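Long-range contacts in nitronate monooxygenase family protein (Pseudomonas aeruginosa, PDB 4QIT), which catalyses the FMN-dependent oxidative denitrification of alkyl nitronates with molecular oxygen, propionate 3-nitronate being its best substrate: residues L34-S39 / R65-K70; N113-F118 / F307-T312; T163-A168 / A200-L205. The protein carries 1 engineered substitution. All coordinates share one frame; numbering follows the deposited sequence.

Overall arrangement
All three contacts belong to the TIM-barrel chain, but none touches another: nearest atoms lie about 15 Å apart between contacts 1 and 2, 19 Å between 1 and 3, and 14 Å between 2 and 3. Contact 1 joins helix 32-41 to the loop entering strand 72-77; Ala36, Ser39 and Thr68 are buried, with the exposed aliphatic chains of Leu67 and Lys70 at its margin. Contact 2, partly buried, is the most aromatic and sets loop 113-118 against helix 307-320 near the nitroethane site. Contact 3, nested in the chain between the segments of contact 2, is buried and water-bridged, and alone reaches the second subunit. No direct hydrogen bond crosses any of them.

Contact 1: L34-S39 / R65-K70; sequences LAAAVS and RGLTDK
Ala36, Ser39 and Thr68 carry most of this contact, with helix 32-41 presenting the first two to the loop that leads into strand 72-77. The backbones come close, Ala36 CA lying 5.1 Å from Thr68 CA, and Ala36, with just a methyl, stands at this approach. That methyl meets two neighbours at once: Ala36 CB is 3.4 Å from Leu67 CB, tighter than a usual carbon contact, and 3.9 Å from Thr68 CB. Thr68 lies alongside the same helix turn, its CG2 also 3.9 Å from Ala36 CA. With chi1 at -176°, its OG1 swings opposite the backbone N and toward Ser39, where Ser39 CB approaches it at 3.8 Å. Lys70 N donates to Thr68 OG1 from within the loop, over 3.0 Å at 161°, forming an ST turn; Asn40 OD1 on the helix, just past Ser39, is the other hydrogen-bond partner of that hydroxyl. Asn40 also reaches Leu67 O through ND2. Ser39 OG bonds instead to Pro71 O and Gly45 N, while Ser39 CB packs 4.1 Å from Lys70 CB. The aliphatic chain of Lys70 then passes beside the helix, Lys70 CD 3.0 Å from Ser39 O, before its amine leads away. The chemistry thus divides in two: van der Waals packing joins the two segments directly, whereas the polar groups find their bonds within the loop or just beyond the segments. The two bonds of Asn40, to Thr68 OG1 and Leu67 O, probably help to set the loop's course.

Contact 2: N113-F118 / F307-T312; sequences NIYLSF and FVYDAT
Ile114 and Asp310 form the first point of touch, the methyl CG2 of Ile114 lying 3.3 Å from Asp310 OD1 and also against the carboxylate carbon. The other branch of Ile114, placed between backbone N and carbonyl carbon by a chi1 of 56°, sends CD1 toward the helix and to Tyr309, 4.2 Å from its CD2. That same CD1 sits above one face of the Tyr115 ring, toward its rim, so it touches both tyrosines and also the helix backbone at Asp310 N. The tyrosine rings meet obliquely, with centroids 5.9 Å apart and planes at 55°. Tyr115 OH comes in at the edge of the Tyr309 ring, near its plane, 3.2 Å from Tyr309 CE2, and Tyr115 CE2 is 3.7 Å from Tyr309 CD2. At the start of both segments, Asn113 meets Phe307 obliquely: Asn113 CB is 3.9 Å from Phe307 CE1, and Asn113 N lies 3.5 Å from the same ring atom.

In the next shell, Asp310 OD2 accepts from Lys112 N, tying the loop to the helix just ahead of Asn113, and Tyr115 O is held by His79 NE2. The side chain of Tyr115 is about 6 Å from the bound nitroethane but not among the residues lining it, consistent with a place just outside that pocket.

Farther out, Phe307 and Ala311 lean on helix 86-101, through Glu89 and through Leu93 and Leu96. The other end of the loop joins the barrel, where Phe118 makes backbone bonds with Phe77 of strand 72-77 and packs on helix 124-131.

Contact 3: T163-A168 / A200-L205; sequences TTPEEA and AAIGTL
Thr163 and Ile202 are the nearest residues by backbone, their CA atoms 7.1 Å apart; Thr163 O and Ile202 N stand 4.9 Å from each other, too far for a direct hydrogen bond, and a water bridges them. This first water donates to Thr163 O at 2.7 Å and accepts from Ile202 N. A second water donates to Thr163 OG1 and accepts, weakly, from Ala200 N, giving two solvent bridges across the contact.

Beside them runs the apolar part. Ile202 points its CD1 at the start of helix 165-173, where it reaches Pro165 CD at 4.0 Å and also lies against Thr163 O. The side chains of Thr164 and Ile202 cross at about a right angle, and Thr164 CG2 touches Ala200 CB.

The first segment is held together by its own hydrogen bonds. Thr164 is the N-cap of its helix: chi1 of 67° sets OG1 between backbone N and carbonyl carbon, where it accepts from Glu167 N at 2.9 Å and 164°, leaving CG2 to face the second segment. Glu167 turns back, and its buried OE1 takes two bonds, from Thr163 N at 2.8 Å nearly end-on and from Thr163 OG1 at 2.7 Å, the latter 37° out of the carboxylate plane. Phe193 N binds OE2, so both oxygens are gripped, which probably stabilises the charged form.

On the subunit interface, Gln334 of the second subunit bonds Ala201 O and Gly203 N, and Arg271 of that subunit forms a salt bridge with Glu166. The side chain of Thr163 lies about 8 Å from the flavin. Within the barrel, the two helices follow the adjacent parallel strands 157-162 and 178-182, and Pro165 extends the packing onto Leu207 and Leu211 of helix 204-212.

Contact 1: L34-S39 / R65-K70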
# COMPACT_ATOMS: atom_id res chain seq x y z
N LEU A 34 -22.67 2.39 18.34
CA LEU A 34 -21.36 1.79 18.09
C LEU A 34 -20.27 2.52 18.89
O LEU A 34 -19.45 1.88 19.56
CB LEU A 34 -21.02 1.81 16.59
CG LEU A 34 -19.61 1.31 16.26
CD1 LEU A 34 -19.44 -0.13 16.68
CD2 LEU A 34 -19.32 1.48 14.78
N ALA A 35 -20.28 3.85 18.81
CA ALA A 35 -19.31 4.67 19.52
C ALA A 35 -19.36 4.42 21.02
O ALA A 35 -18.32 4.24 21.67
CB ALA A 35 -19.54 6.16 19.21
N ALA A 36 -20.57 4.38 21.58
CA ALA A 36 -20.71 4.23 23.02
C ALA A 36 -20.25 2.85 23.48
O ALA A 36 -19.65 2.72 24.54
CB ALA A 36 -22.14 4.48 23.44
N ALA A 37 -20.53 1.84 22.67
CA ALA A 37 -20.11 0.48 22.99
C ALA A 37 -18.58 0.37 23.08
O ALA A 37 -18.04 -0.21 24.02
CB ALA A 37 -20.67 -0.51 21.98
N VAL A 38 -17.89 0.96 22.10
CA VAL A 38 -16.43 0.94 22.10
C VAL A 38 -15.85 1.75 23.25
O VAL A 38 -14.92 1.30 23.93
CB VAL A 38 -15.89 1.44 20.75
CG1 VAL A 38 -14.39 1.55 20.77
CG2 VAL A 38 -16.35 0.49 19.65
N SER A 39 -16.39 2.94 23.49
CA SER A 39 -15.94 3.76 24.61
C SER A 39 -16.20 3.06 25.95
O SER A 39 -15.32 3.01 26.80
CB SER A 39 -16.59 5.13 24.57
OG SER A 39 -16.09 5.90 23.48
N ARG A 65 -23.51 10.65 24.54
CA ARG A 65 -23.36 10.90 25.98
C ARG A 65 -24.45 10.25 26.82
O ARG A 65 -24.24 10.00 28.01
CB ARG A 65 -23.31 12.40 26.27
CG ARG A 65 -21.98 13.04 25.94
CD ARG A 65 -21.79 14.35 26.69
NE ARG A 65 -20.81 15.22 26.04
CZ ARG A 65 -19.56 15.39 26.46
NH1 ARG A 65 -19.13 14.76 27.54
NH2 ARG A 65 -18.75 16.19 25.80
N GLY A 66 -25.61 10.00 26.21
CA GLY A 66 -26.67 9.29 26.90
C GLY A 66 -26.41 7.80 26.99
O GLY A 66 -27.12 7.09 27.71
N LEU A 67 -25.38 7.34 26.28
CA LEU A 67 -25.07 5.91 26.22
C LEU A 67 -23.70 5.55 26.82
O LEU A 67 -23.42 4.38 27.09
CB LEU A 67 -25.15 5.40 24.77
CG LEU A 67 -26.46 5.55 24.02
CD1 LEU A 67 -26.28 5.16 22.55
CD2 LEU A 67 -27.53 4.68 24.66
N THR A 68 -22.84 6.55 27.01
CA THR A 68 -21.53 6.33 27.64
C THR A 68 -21.08 7.55 28.44
O THR A 68 -21.36 8.69 28.05
CB THR A 68 -20.44 5.97 26.59
OG1 THR A 68 -19.20 5.67 27.25
CG2 THR A 68 -20.21 7.11 25.60
N ASP A 69 -20.38 7.30 29.56
CA ASP A 69 -19.75 8.36 30.34
C ASP A 69 -18.32 8.61 29.88
O ASP A 69 -17.67 9.55 30.33
CB ASP A 69 -19.65 7.99 31.83
CG ASP A 69 -20.99 7.85 32.51
OD1 ASP A 69 -21.97 8.45 32.05
OD2 ASP A 69 -21.05 7.13 33.54
N LYS A 70 -17.83 7.76 28.99
CA LYS A 70 -16.43 7.76 28.61
C LYS A 70 -16.14 8.66 27.40
O LYS A 70 -17.07 9.10 26.71
CB LYS A 70 -15.96 6.30 28.41
CG LYS A 70 -15.93 5.52 29.74
CD LYS A 70 -15.82 4.01 29.55
CE LYS A 70 -16.01 3.23 30.86
NZ LYS A 70 -17.42 3.31 31.39

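Contact 2: N113-F118 / F307-T312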
# COMPACT_ATOMS: atom_id res chain seq x y z
N ASN A 113 -24.09 20.81 -2.74
CA ASN A 113 -22.91 20.66 -1.90
C ASN A 113 -23.30 19.95 -0.61
O ASN A 113 -23.45 20.58 0.44
CB ASN A 113 -22.33 22.04 -1.61
CG ASN A 113 -21.00 21.99 -0.94
OD1 ASN A 113 -20.39 20.92 -0.83
ND2 ASN A 113 -20.51 23.14 -0.48
N ILE A 114 -23.45 18.63 -0.68
CA ILE A 114 -24.10 17.90 0.40
C ILE A 114 -23.26 17.75 1.66
O ILE A 114 -23.79 17.54 2.76
CB ILE A 114 -24.57 16.51 -0.06
CG1 ILE A 114 -23.39 15.72 -0.63
CG2 ILE A 114 -25.66 16.65 -1.09
CD1 ILE A 114 -23.68 14.22 -0.76
N TYR A 115 -21.94 17.84 1.52
CA TYR A 115 -21.05 17.74 2.67
C TYR A 115 -20.30 19.04 2.84
O TYR A 115 -19.27 19.26 2.19
CB TYR A 115 -20.03 16.60 2.48
CG TYR A 115 -20.60 15.20 2.48
CD1 TYR A 115 -21.86 14.93 3.00
CD2 TYR A 115 -19.86 14.14 1.97
CE1 TYR A 115 -22.37 13.63 3.00
CE2 TYR A 115 -20.36 12.85 1.98
CZ TYR A 115 -21.61 12.60 2.49
OH TYR A 115 -22.11 11.31 2.48
N LEU A 116 -20.80 19.92 3.70
CA LEU A 116 -20.11 21.18 3.93
C LEU A 116 -18.83 20.94 4.71
O LEU A 116 -18.83 20.24 5.73
CB LEU A 116 -20.99 22.19 4.66
CG LEU A 116 -22.29 22.59 3.97
CD1 LEU A 116 -23.06 23.59 4.83
CD2 LEU A 116 -22.01 23.16 2.59
N SER A 117 -17.73 21.49 4.21
CA SER A 117 -16.46 21.42 4.90
C SER A 117 -16.50 22.24 6.17
O SER A 117 -17.26 23.21 6.28
CB SER A 117 -15.35 21.95 3.99
OG SER A 117 -14.12 21.96 4.67
N PHE A 118 -15.67 21.85 7.14
CA PHE A 118 -15.45 22.61 8.36
C PHE A 118 -15.00 24.02 7.98
O PHE A 118 -15.27 24.99 8.70
CB PHE A 118 -14.38 21.91 9.20
CG PHE A 118 -14.26 22.42 10.61
CD1 PHE A 118 -15.29 22.23 11.53
CD2 PHE A 118 -13.10 23.08 11.03
CE1 PHE A 118 -15.16 22.70 12.84
CE2 PHE A 118 -12.98 23.54 12.33
CZ PHE A 118 -14.01 23.35 13.24
N PHE A 307 -20.09 17.11 -4.95
CA PHE A 307 -21.21 17.11 -5.88
C PHE A 307 -21.38 15.76 -6.57
O PHE A 307 -22.51 15.32 -6.80
CB PHE A 307 -21.06 18.23 -6.92
CG PHE A 307 -20.96 19.61 -6.32
CD1 PHE A 307 -22.11 20.32 -6.00
CD2 PHE A 307 -19.72 20.18 -6.06
CE1 PHE A 307 -22.03 21.59 -5.44
CE2 PHE A 307 -19.63 21.44 -5.49
CZ PHE A 307 -20.78 22.15 -5.18
N VAL A 308 -20.27 15.12 -6.92
CA VAL A 308 -20.32 13.78 -7.50
C VAL A 308 -21.08 12.81 -6.60
O VAL A 308 -21.92 12.04 -7.08
CB VAL A 308 -18.92 13.23 -7.81
CG1 VAL A 308 -18.99 11.81 -8.36
CG2 VAL A 308 -18.20 14.15 -8.79
N TYR A 309 -20.80 12.85 -5.30
CA TYR A 309 -21.50 11.95 -4.38
C TYR A 309 -23.00 12.22 -4.32
O TYR A 309 -23.78 11.29 -4.14
CB TYR A 309 -20.86 11.97 -2.98
CG TYR A 309 -21.13 10.68 -2.20
CD1 TYR A 309 -21.12 9.45 -2.85
CD2 TYR A 309 -21.39 10.70 -0.84
CE1 TYR A 309 -21.36 8.27 -2.16
CE2 TYR A 309 -21.63 9.52 -0.14
CZ TYR A 309 -21.61 8.31 -0.82
OH TYR A 309 -21.84 7.12 -0.15
N ASP A 310 -23.41 13.47 -4.49
CA ASP A 310 -24.83 13.79 -4.54
C ASP A 310 -25.49 13.07 -5.72
O ASP A 310 -26.59 12.53 -5.58
CB ASP A 310 -25.01 15.31 -4.64
CG ASP A 310 -26.45 15.75 -4.39
OD1 ASP A 310 -27.14 15.13 -3.56
OD2 ASP A 310 -26.90 16.72 -5.04
N ALA A 311 -24.82 13.05 -6.86
CA ALA A 311 -25.35 12.35 -8.03
C ALA A 311 -25.42 10.84 -7.76
O ALA A 311 -26.42 10.19 -8.04
CB ALA A 311 -24.49 12.65 -9.28
N THR A 312 -24.35 10.30 -7.19
CA THR A 312 -24.29 8.88 -6.89
C THR A 312 -25.36 8.48 -5.89
O THR A 312 -26.00 7.43 -6.05
CB THR A 312 -22.89 8.51 -6.37
OG1 THR A 312 -21.93 8.72 -7.42
CG2 THR A 312 -22.82 7.05 -5.92

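Contact 3: T163-A168 / A200-L205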
# COMPACT_ATOMS: atom_id res chain seq x y z
N THR A 163 -1.70 11.31 5.05
CA THR A 163 -1.29 10.15 4.25
C THR A 163 0.18 10.16 3.87
O THR A 163 0.68 9.20 3.29
CB THR A 163 -2.14 9.98 2.96
OG1 THR A 163 -1.84 11.04 2.04
CG2 THR A 163 -3.62 9.93 3.28
N THR A 164 0.88 11.26 4.17
CA THR A 164 2.29 11.40 3.80
C THR A 164 3.01 12.19 4.87
O THR A 164 2.37 12.91 5.64
CB THR A 164 2.48 12.20 2.48
OG1 THR A 164 2.07 13.56 2.70
CG2 THR A 164 1.70 11.58 1.33
N PRO A 165 4.34 12.09 4.92
CA PRO A 165 5.13 12.94 5.82
C PRO A 165 4.88 14.43 5.58
O PRO A 165 4.88 15.21 6.55
CB PRO A 165 6.56 12.57 5.45
CG PRO A 165 6.47 11.12 5.06
CD PRO A 165 5.17 11.04 4.29
N GLU A 166 4.67 14.83 4.34
CA GLU A 166 4.39 16.24 4.04
C GLU A 166 3.06 16.68 4.66
O GLU A 166 2.95 17.76 5.24
CB GLU A 166 4.41 16.50 2.53
CG GLU A 166 5.78 16.31 1.85
CD GLU A 166 6.26 14.86 1.81
OE1 GLU A 166 5.42 13.93 1.84
OE2 GLU A 166 7.49 14.64 1.76
N GLU A 167 2.04 15.83 4.57
CA GLU A 167 0.77 16.14 5.20
C GLU A 167 0.90 16.13 6.72
O GLU A 167 0.28 16.94 7.41
CB GLU A 167 -0.34 15.20 4.70
CG GLU A 167 -0.74 15.51 3.26
CD GLU A 167 -1.64 14.46 2.63
OE1 GLU A 167 -1.91 13.43 3.29
OE2 GLU A 167 -2.07 14.66 1.47
N ALA A 168 1.71 15.22 7.25
CA ALA A 168 1.95 15.15 8.69
C ALA A 168 2.61 16.44 9.20
O ALA A 168 2.31 16.89 10.30
CB ALA A 168 2.79 13.94 9.03
N ALA A 200 0.70 9.72 -3.27
CA ALA A 200 1.90 8.90 -3.05
C ALA A 200 1.54 7.45 -2.70
O ALA A 200 2.36 6.55 -2.86
CB ALA A 200 2.76 9.51 -1.96
N ALA A 201 0.32 7.24 -2.20
CA ALA A 201 -0.19 5.90 -1.92
C ALA A 201 0.80 5.04 -1.10
O ALA A 201 1.21 3.95 -1.51
CB ALA A 201 -0.58 5.20 -3.22
N ILE A 202 1.17 5.57 0.06
CA ILE A 202 2.12 4.91 0.95
C ILE A 202 1.41 3.89 1.83
O ILE A 202 0.35 4.17 2.41
CB ILE A 202 2.83 5.95 1.84
CG1 ILE A 202 3.48 7.04 0.98
CG2 ILE A 202 3.85 5.28 2.74
CD1 ILE A 202 4.07 8.18 1.79
N GLY A 203 1.97 2.69 1.92
CA GLY A 203 1.38 1.64 2.74
C GLY A 203 1.54 1.92 4.22
O GLY A 203 2.47 2.63 4.62
N THR A 204 0.67 1.34 5.02
CA THR A 204 0.67 1.55 6.46
C THR A 204 2.03 1.27 7.12
O THR A 204 2.49 2.05 7.96
CB THR A 204 -0.44 0.71 7.13
OG1 THR A 204 -1.71 1.11 6.63
CG2 THR A 204 -0.42 0.89 8.64
N LEU A 205 2.66 0.16 6.75
CA LEU A 205 3.91 -0.23 7.38
C LEU A 205 4.99 0.83 7.16
O LEU A 205 5.73 1.17 8.08
CB LEU A 205 4.37 -1.60 6.89
CG LEU A 205 5.67 -2.09 7.51
CD1 LEU A 205 5.52 -3.52 8.00
CD2 LEU A 205 6.80 -1.96 6.49
O HOH W 1 0.14 8.28 0.76
O HOH W 2 -0.83 10.45 -0.54